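Local coordinates for nitrilotriacetate monooxygenase component B (Bacillus cereus ATCC 14579, PDB 3BPK), which probably binds FMN and acts as the flavin reductase-like component of a monooxygenase system, at residues B[31-45]-B[73-87]. Sequence-based numbering, arbitrary orientation.
Sequences AFVTSVTKEGVLNGA and DTSRNAIEKGEFVVH
Asn-77 reaches from helix 73-81 onto one face of the hairpin formed by strands 31-36 and 42-45, over the Ser-35 and Asn-43 pair. Its ND2 donates to Ser-35 OG (2.9 Å) on one strand and to Asn-43 OD1 (3.0 Å) on the other, both partners lying in the amide plane, so the flat group is fixed in rotation; Asn-43 ND2 is hydrogen-bonded to Glu-110 OE1. OD1 of Asn-77 rests against Thr-37 CA at 3.4 Å. Ser-35 OG, turned between its backbone N and carbonyl carbon (chi1 63°), also meets a water that bridges to Val-33 O and Thr-74 OG1, filling the gap beside the helix; Thr-74 OG1 is hydrogen-bonded to Tyr-47 OH as well. A second water joins Val-36 N to Asn-77 O, weakly, and to Glu-83 O, where strands 31-36 and 83-87 splay apart. Toward the N-terminal end of the helix, Val-33 CG1 wedges between Thr-74 CG2 (3.8 Å) and Phe-84 CD1 (4.0 Å), while at its C-terminal end the bent chain of Lys-81 lays CE across Val-36 CG1.

Strands 31-36 and 83-87 pair antiparallel, Thr-34 with Val-85 and Phe-32 with His-87. On the sheet face bearing these four side chains, the imidazole turns its ND1 edge to Phe-32 O (2.8 Å), which His-87 N also reaches, the two donors coming from opposite faces of the carbonyl plane. The same ring presents its CE1 edge to Thr-34 OG1 (3.4 Å), a hydroxyl hydrogen-bonded to Pro-127 O.

Helix 73-81 thus packs on the Val-33 and Ser-35 side of the antiparallel sheet of the flavin reductase-like domain; helix 110-113 touches Phe-32 and Thr-34 on the other, and strand 134-146 pairs with strand 83-88 beyond.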
ATOM      1  N   ALA B  31      -2.879   2.724   8.175  1.00 14.31           N
ATOM      2  CA  ALA B  31      -2.167   2.203   9.350  1.00 13.15           C
ATOM      3  C   ALA B  31      -2.232   3.244  10.460  1.00 13.79           C
ATOM      4  O   ALA B  31      -1.810   4.393  10.261  1.00 15.00           O
ATOM      5  CB  ALA B  31      -0.701   1.898   9.015  1.00 15.07           C
ATOM      6  N   PHE B  32      -2.712   2.852  11.648  1.00 13.55           N
ATOM      7  CA  PHE B  32      -2.630   3.762  12.789  1.00 13.53           C
ATOM      8  C   PHE B  32      -1.428   3.276  13.584  1.00 13.21           C
ATOM      9  O   PHE B  32      -1.438   2.136  14.093  1.00 13.74           O
ATOM     10  CB  PHE B  32      -3.892   3.728  13.630  1.00 14.05           C
ATOM     11  CG  PHE B  32      -3.811   4.611  14.804  1.00 16.06           C
ATOM     12  CD1 PHE B  32      -3.665   5.987  14.629  1.00 16.76           C
ATOM     13  CD2 PHE B  32      -3.893   4.081  16.112  1.00 19.04           C
ATOM     14  CE1 PHE B  32      -3.560   6.830  15.733  1.00 18.27           C
ATOM     15  CE2 PHE B  32      -3.788   4.919  17.206  1.00 19.66           C
ATOM     16  CZ  PHE B  32      -3.642   6.293  17.025  1.00 19.72           C
ATOM     17  N   VAL B  33      -0.383   4.102  13.629  1.00 12.60           N
ATOM     18  CA  VAL B  33       0.930   3.620  14.113  1.00 13.22           C
ATOM     19  C   VAL B  33       1.319   4.310  15.411  1.00 14.13           C
ATOM     20  O   VAL B  33       1.340   5.558  15.469  1.00 13.94           O
ATOM     21  CB  VAL B  33       2.038   3.922  13.078  1.00 12.93           C
ATOM     22  CG1 VAL B  33       3.420   3.429  13.582  1.00 14.64           C
ATOM     23  CG2 VAL B  33       1.735   3.222  11.738  1.00 13.43           C
ATOM     24  N   THR B  34       1.637   3.502  16.439  1.00 14.05           N
ATOM     25  CA  THR B  34       2.143   4.060  17.708  1.00 13.42           C
ATOM     26  C   THR B  34       3.634   3.777  17.824  1.00 13.52           C
ATOM     27  O   THR B  34       4.157   2.761  17.323  1.00 15.20           O
ATOM     28  CB  THR B  34       1.416   3.526  18.970  1.00 13.56           C
ATOM     29  OG1 THR B  34       1.451   2.091  18.992  1.00 14.60           O
ATOM     30  CG2 THR B  34      -0.015   4.012  18.974  1.00 14.71           C
ATOM     31  N   SER B  35       4.317   4.697  18.499  1.00 14.79           N
ATOM     32  CA  SER B  35       5.762   4.651  18.629  1.00 13.76           C
ATOM     33  C   SER B  35       6.085   5.478  19.874  1.00 14.90           C
ATOM     34  O   SER B  35       5.235   6.255  20.352  1.00 15.81           O
ATOM     35  CB  SER B  35       6.437   5.251  17.363  1.00 15.30           C
ATOM     36  OG  SER B  35       6.119   6.636  17.199  1.00 14.88           O
ATOM     37  N   VAL B  36       7.296   5.312  20.404  1.00 14.87           N
ATOM     38  CA  VAL B  36       7.645   5.968  21.687  1.00 15.10           C
ATOM     39  C   VAL B  36       8.907   6.805  21.517  1.00 16.84           C
ATOM     40  O   VAL B  36       9.860   6.352  20.864  1.00 17.64           O
ATOM     41  CB  VAL B  36       7.824   4.906  22.815  1.00 15.42           C
ATOM     42  CG1 VAL B  36       8.275   5.585  24.121  1.00 16.00           C
ATOM     43  CG2 VAL B  36       6.478   4.177  23.065  1.00 17.82           C
ATOM     44  N   THR B  37       8.897   8.022  22.094  1.00 16.76           N
ATOM     45  CA  THR B  37      10.071   8.914  22.012  1.00 18.66           C
ATOM     46  C   THR B  37      11.157   8.497  23.010  1.00 20.11           C
ATOM     47  O   THR B  37      10.898   7.686  23.912  1.00 19.16           O
ATOM     48  CB  THR B  37       9.702  10.385  22.309  1.00 18.62           C
ATOM     49  OG1 THR B  37       9.405  10.535  23.718  1.00 20.20           O
ATOM     50  CG2 THR B  37       8.511  10.878  21.473  1.00 21.11           C
ATOM     51  N   LYS B  38      12.369   9.074  22.871  1.00 20.87           N
ATOM     52  CA  LYS B  38      13.431   8.803  23.840  0.70 22.09           C
ATOM     53  C   LYS B  38      13.027   9.281  25.244  1.00 22.03           C
ATOM     54  O   LYS B  38      13.560   8.782  26.255  1.00 24.26           O
ATOM     55  CB  LYS B  38      14.753   9.461  23.435  0.70 22.82           C
ATOM     56  CG  LYS B  38      15.492   8.771  22.297  0.70 25.75           C
ATOM     57  CD  LYS B  38      16.961   9.206  22.236  0.70 26.88           C
ATOM     58  CE  LYS B  38      17.135  10.731  22.155  0.70 31.36           C
ATOM     59  NZ  LYS B  38      16.043  11.465  21.412  0.70 31.36           N
ATOM     60  N   GLU B  39      12.083  10.219  25.313  1.00 20.48           N
ATOM     61  CA  GLU B  39      11.635  10.778  26.612  1.00 20.87           C
ATOM     62  C   GLU B  39      10.487   9.973  27.227  1.00 20.65           C
ATOM     63  O   GLU B  39      10.063  10.250  28.356  1.00 20.21           O
ATOM     64  CB  GLU B  39      11.196  12.229  26.438  1.00 21.68           C
ATOM     65  CG  GLU B  39      12.340  13.173  26.083  1.00 24.75           C
ATOM     66  CD  GLU B  39      12.898  12.970  24.677  1.00 29.38           C
ATOM     67  OE1 GLU B  39      12.135  12.681  23.726  1.00 29.99           O
ATOM     68  OE2 GLU B  39      14.128  13.098  24.535  1.00 33.87           O
ATOM     69  N   GLY B  40      10.006   8.969  26.487  1.00 20.39           N
ATOM     70  CA  GLY B  40       8.984   8.036  26.995  1.00 19.44           C
ATOM     71  C   GLY B  40       7.557   8.308  26.574  1.00 19.43           C
ATOM     72  O   GLY B  40       6.630   7.655  27.074  1.00 19.35           O
ATOM     73  N   VAL B  41       7.371   9.251  25.642  1.00 18.87           N
ATOM     74  CA  VAL B  41       6.029   9.699  25.280  1.00 18.61           C
ATOM     75  C   VAL B  41       5.467   8.832  24.146  1.00 18.17           C
ATOM     76  O   VAL B  41       6.205   8.486  23.213  1.00 18.07           O
ATOM     77  CB  VAL B  41       6.028  11.170  24.899  1.00 19.03           C
ATOM     78  CG1 VAL B  41       4.673  11.580  24.327  1.00 21.18           C
ATOM     79  CG2 VAL B  41       6.434  12.036  26.143  1.00 20.08           C
ATOM     80  N   LEU B  42       4.193   8.446  24.264  1.00 18.17           N
ATOM     81  CA  LEU B  42       3.559   7.582  23.261  1.00 17.16           C
ATOM     82  C   LEU B  42       2.937   8.426  22.137  1.00 17.32           C
ATOM     83  O   LEU B  42       1.940   9.107  22.347  1.00 17.70           O
ATOM     84  CB  LEU B  42       2.485   6.711  23.919  1.00 17.33           C
ATOM     85  CG  LEU B  42       1.780   5.695  23.024  1.00 15.90           C
ATOM     86  CD1 LEU B  42       2.791   4.691  22.459  1.00 15.65           C
ATOM     87  CD2 LEU B  42       0.661   4.984  23.787  1.00 18.10           C
ATOM     88  N   ASN B  43       3.529   8.363  20.945  1.00 17.13           N
ATOM     89  CA  ASN B  43       2.995   9.053  19.798  1.00 17.31           C
ATOM     90  C   ASN B  43       2.081   8.118  19.014  1.00 16.67           C
ATOM     91  O   ASN B  43       2.238   6.871  19.072  1.00 16.43           O
ATOM     92  CB  ASN B  43       4.138   9.503  18.867  1.00 17.07           C
ATOM     93  CG  ASN B  43       4.860  10.757  19.352  1.00 18.90           C
ATOM     94  OD1 ASN B  43       6.073  10.766  19.419  1.00 19.11           O
ATOM     95  ND2 ASN B  43       4.099  11.835  19.652  1.00 21.00           N
ATOM     96  N   GLY B  44       1.157   8.706  18.248  1.00 16.22           N
ATOM     97  CA  GLY B  44       0.311   7.937  17.315  1.00 16.13           C
ATOM     98  C   GLY B  44      -0.073   8.829  16.165  1.00 16.62           C
ATOM     99  O   GLY B  44      -0.302  10.043  16.333  1.00 17.91           O
ATOM    100  N   ALA B  45      -0.150   8.210  14.990  1.00 14.95           N
ATOM    101  CA  ALA B  45      -0.597   8.932  13.779  1.00 15.65           C
ATOM    102  C   ALA B  45      -1.029   7.957  12.708  1.00 14.99           C
ATOM    103  O   ALA B  45      -0.573   6.823  12.699  1.00 14.43           O
ATOM    104  CB  ALA B  45       0.509   9.812  13.258  1.00 16.09           C
ATOM    105  N   ASP B  73       8.345  12.296  13.761  1.00 23.82           N
ATOM    106  CA  ASP B  73       8.411  11.587  15.033  0.60 22.31           C
ATOM    107  C   ASP B  73       8.286  10.068  14.850  1.00 20.84           C
ATOM    108  O   ASP B  73       9.049   9.280  15.425  1.00 20.17           O
ATOM    109  CB  ASP B  73       7.281  12.066  15.951  0.60 22.99           C
ATOM    110  CG  ASP B  73       7.562  13.429  16.583  0.60 25.50           C
ATOM    111  OD1 ASP B  73       8.711  13.900  16.530  0.60 27.81           O
ATOM    112  OD2 ASP B  73       6.621  14.017  17.143  0.60 26.69           O
ATOM    113  N   THR B  74       7.304   9.660  14.048  1.00 18.90           N
ATOM    114  CA  THR B  74       7.054   8.209  13.927  1.00 17.94           C
ATOM    115  C   THR B  74       8.306   7.478  13.428  1.00 17.90           C
ATOM    116  O   THR B  74       8.668   6.419  13.963  1.00 18.30           O
ATOM    117  CB  THR B  74       5.838   7.916  13.014  1.00 17.99           C
ATOM    118  OG1 THR B  74       4.657   8.469  13.615  1.00 19.14           O
ATOM    119  CG2 THR B  74       5.680   6.410  12.747  1.00 19.06           C
ATOM    120  N   SER B  75       8.980   8.024  12.400  1.00 17.39           N
ATOM    121  CA  SER B  75      10.194   7.383  11.876  0.60 17.41           C
ATOM    122  C   SER B  75      11.360   7.429  12.838  1.00 17.59           C
ATOM    123  O   SER B  75      12.087   6.429  13.022  1.00 17.52           O
ATOM    124  CB  SER B  75      10.603   8.036  10.556  0.60 17.26           C
ATOM    125  OG  SER B  75       9.544   7.850   9.669  0.60 16.83           O
ATOM    126  N   ARG B  76      11.572   8.609  13.437  1.00 18.73           N
ATOM    127  CA  ARG B  76      12.614   8.746  14.467  0.60 19.33           C
ATOM    128  C   ARG B  76      12.427   7.732  15.584  1.00 18.76           C
ATOM    129  O   ARG B  76      13.377   7.066  16.016  1.00 18.67           O
ATOM    130  CB  ARG B  76      12.603  10.130  15.124  0.60 21.27           C
ATOM    131  CG  ARG B  76      13.219  11.219  14.326  0.60 23.85           C
ATOM    132  CD  ARG B  76      13.776  12.291  15.265  0.60 30.26           C
ATOM    133  NE  ARG B  76      12.766  12.914  16.134  0.60 26.50           N
ATOM    134  CZ  ARG B  76      12.067  14.007  15.821  0.60 41.07           C
ATOM    135  NH1 ARG B  76      11.179  14.514  16.681  0.60 33.09           N
ATOM    136  NH2 ARG B  76      12.242  14.593  14.638  0.60 32.89           N
ATOM    137  N   ASN B  77      11.194   7.633  16.081  1.00 16.94           N
ATOM    138  CA  ASN B  77      10.898   6.742  17.214  1.00 16.50           C
ATOM    139  C   ASN B  77      11.046   5.271  16.798  1.00 16.00           C
ATOM    140  O   ASN B  77      11.527   4.458  17.575  1.00 17.14           O
ATOM    141  CB  ASN B  77       9.454   6.938  17.660  1.00 16.33           C
ATOM    142  CG  ASN B  77       9.183   8.311  18.262  1.00 16.65           C
ATOM    143  OD1 ASN B  77      10.101   9.087  18.584  1.00 19.23           O
ATOM    144  ND2 ASN B  77       7.913   8.599  18.457  1.00 18.06           N
ATOM    145  N   ALA B  78      10.611   4.939  15.572  1.00 15.82           N
ATOM    146  CA  ALA B  78      10.718   3.557  15.106  1.00 17.07           C
ATOM    147  C   ALA B  78      12.180   3.149  14.961  1.00 17.35           C
ATOM    148  O   ALA B  78      12.549   2.029  15.288  1.00 18.14           O
ATOM    149  CB  ALA B  78       9.982   3.368  13.786  1.00 16.96           C
ATOM    150  N   ILE B  79      13.013   4.066  14.464  1.00 18.17           N
ATOM    151  CA  ILE B  79      14.415   3.733  14.284  1.00 20.04           C
ATOM    152  C   ILE B  79      15.133   3.635  15.638  1.00 20.74           C
ATOM    153  O   ILE B  79      15.942   2.699  15.868  1.00 21.72           O
ATOM    154  CB  ILE B  79      15.090   4.794  13.382  1.00 19.88           C
ATOM    155  CG1 ILE B  79      14.542   4.663  11.958  1.00 21.96           C
ATOM    156  CG2 ILE B  79      16.629   4.640  13.448  1.00 22.12           C
ATOM    157  CD1 ILE B  79      14.901   5.852  11.051  1.00 22.86           C
ATOM    158  N   GLU B  80      14.838   4.592  16.529  1.00 21.80           N
ATOM    159  CA  GLU B  80      15.482   4.630  17.839  0.70 22.70           C
ATOM    160  C   GLU B  80      15.178   3.389  18.667  1.00 22.74           C
ATOM    161  O   GLU B  80      16.107   2.757  19.204  1.00 24.31           O
ATOM    162  CB  GLU B  80      15.069   5.904  18.580  0.70 23.31           C
ATOM    163  CG  GLU B  80      15.688   6.094  19.990  0.70 27.00           C
ATOM    164  CD  GLU B  80      17.209   5.908  20.067  0.70 31.93           C
ATOM    165  OE1 GLU B  80      17.942   6.254  19.096  0.70 36.22           O
ATOM    166  OE2 GLU B  80      17.673   5.421  21.128  0.70 34.67           O
ATOM    167  N   LYS B  81      13.888   3.027  18.769  1.00 21.02           N
ATOM    168  CA  LYS B  81      13.462   1.817  19.527  1.00 21.05           C
ATOM    169  C   LYS B  81      13.589   0.510  18.741  1.00 20.05           C
ATOM    170  O   LYS B  81      13.652  -0.571  19.347  1.00 20.25           O
ATOM    171  CB  LYS B  81      12.015   1.896  20.012  1.00 22.28           C
ATOM    172  CG  LYS B  81      11.646   3.037  20.963  1.00 25.14           C
ATOM    173  CD  LYS B  81      12.264   2.895  22.297  1.00 28.44           C
ATOM    174  CE  LYS B  81      11.503   3.709  23.330  1.00 29.58           C
ATOM    175  NZ  LYS B  81      12.319   3.693  24.600  1.00 31.25           N
ATOM    176  N   GLY B  82      13.589   0.601  17.411  1.00 18.60           N
ATOM    177  CA  GLY B  82      13.511  -0.578  16.550  1.00 17.97           C
ATOM    178  C   GLY B  82      12.165  -1.298  16.621  1.00 16.22           C
ATOM    179  O   GLY B  82      12.058  -2.483  16.260  1.00 17.08           O
ATOM    180  N   GLU B  83      11.133  -0.583  17.069  1.00 16.28           N
ATOM    181  CA  GLU B  83       9.823  -1.196  17.417  1.00 16.69           C
ATOM    182  C   GLU B  83       8.728  -0.184  17.167  1.00 16.36           C
ATOM    183  O   GLU B  83       8.938   1.025  17.339  1.00 15.91           O
ATOM    184  CB  GLU B  83       9.782  -1.539  18.938  1.00 17.97           C
ATOM    185  CG  GLU B  83      10.817  -2.587  19.355  1.00 19.37           C
ATOM    186  CD  GLU B  83      10.824  -2.814  20.853  1.00 20.15           C
ATOM    187  OE1 GLU B  83      10.241  -1.980  21.567  1.00 23.60           O
ATOM    188  OE2 GLU B  83      11.418  -3.828  21.277  1.00 26.78           O
ATOM    189  N   PHE B  84       7.547  -0.683  16.802  1.00 15.58           N
ATOM    190  CA  PHE B  84       6.359   0.168  16.665  1.00 14.87           C
ATOM    191  C   PHE B  84       5.153  -0.736  16.551  1.00 13.99           C
ATOM    192  O   PHE B  84       5.304  -1.937  16.279  1.00 14.71           O
ATOM    193  CB  PHE B  84       6.472   1.139  15.452  1.00 14.69           C
ATOM    194  CG  PHE B  84       6.756   0.463  14.114  1.00 15.80           C
ATOM    195  CD1 PHE B  84       5.705   0.212  13.204  1.00 15.90           C
ATOM    196  CD2 PHE B  84       8.068   0.099  13.745  1.00 14.90           C
ATOM    197  CE1 PHE B  84       5.968  -0.386  11.953  1.00 16.96           C
ATOM    198  CE2 PHE B  84       8.320  -0.481  12.489  1.00 15.48           C
ATOM    199  CZ  PHE B  84       7.285  -0.724  11.610  1.00 16.14           C
ATOM    200  N   VAL B  85       3.959  -0.191  16.795  1.00 13.93           N
ATOM    201  CA  VAL B  85       2.754  -1.027  16.637  1.00 13.61           C
ATOM    202  C   VAL B  85       1.914  -0.488  15.478  1.00 13.75           C
ATOM    203  O   VAL B  85       1.656   0.734  15.405  1.00 13.28           O
ATOM    204  CB  VAL B  85       1.897  -1.040  17.942  1.00 14.10           C
ATOM    205  CG1 VAL B  85       0.640  -1.949  17.796  1.00 14.26           C
ATOM    206  CG2 VAL B  85       2.725  -1.553  19.156  1.00 14.19           C
ATOM    207  N   VAL B  86       1.435  -1.400  14.626  1.00 12.80           N
ATOM    208  CA  VAL B  86       0.575  -1.022  13.505  1.00 13.16           C
ATOM    209  C   VAL B  86      -0.833  -1.523  13.801  1.00 13.02           C
ATOM    210  O   VAL B  86      -1.025  -2.739  14.001  1.00 13.85           O
ATOM    211  CB  VAL B  86       1.079  -1.623  12.179  1.00 14.23           C
ATOM    212  CG1 VAL B  86       0.061  -1.287  11.056  1.00 16.08           C
ATOM    213  CG2 VAL B  86       2.466  -1.068  11.852  1.00 15.83           C
ATOM    214  N   HIS B  87      -1.801  -0.609  13.825  1.00 12.10           N
ATOM    215  CA  HIS B  87      -3.181  -0.975  14.091  1.00 12.61           C
ATOM    216  C   HIS B  87      -3.981  -0.834  12.807  1.00 13.18           C
ATOM    217  O   HIS B  87      -3.772   0.116  12.025  1.00 14.19           O
ATOM    218  CB  HIS B  87      -3.818  -0.026  15.126  1.00 14.22           C
ATOM    219  CG  HIS B  87      -3.053   0.065  16.408  1.00 13.08           C
ATOM    220  ND1 HIS B  87      -1.906   0.828  16.527  1.00 12.69           N
ATOM    221  CD2 HIS B  87      -3.289  -0.464  17.645  1.00 14.93           C
ATOM    222  CE1 HIS B  87      -1.455   0.747  17.779  1.00 14.53           C
ATOM    223  NE2 HIS B  87      -2.264  -0.048  18.470  1.00 15.13           N
TER
HETATM  224  O   HOH W   1       3.743   7.159  15.866  1.00 17.93           O
HETATM  225  O   HOH W   2       8.986   3.476  18.777  1.00 17.34           O
HETATM  226  O   HOH W   3      11.650   5.782  26.030  1.00 32.56           O
HETATM  227  O   HOH W   4       7.056  13.335  19.568  1.00 25.27           O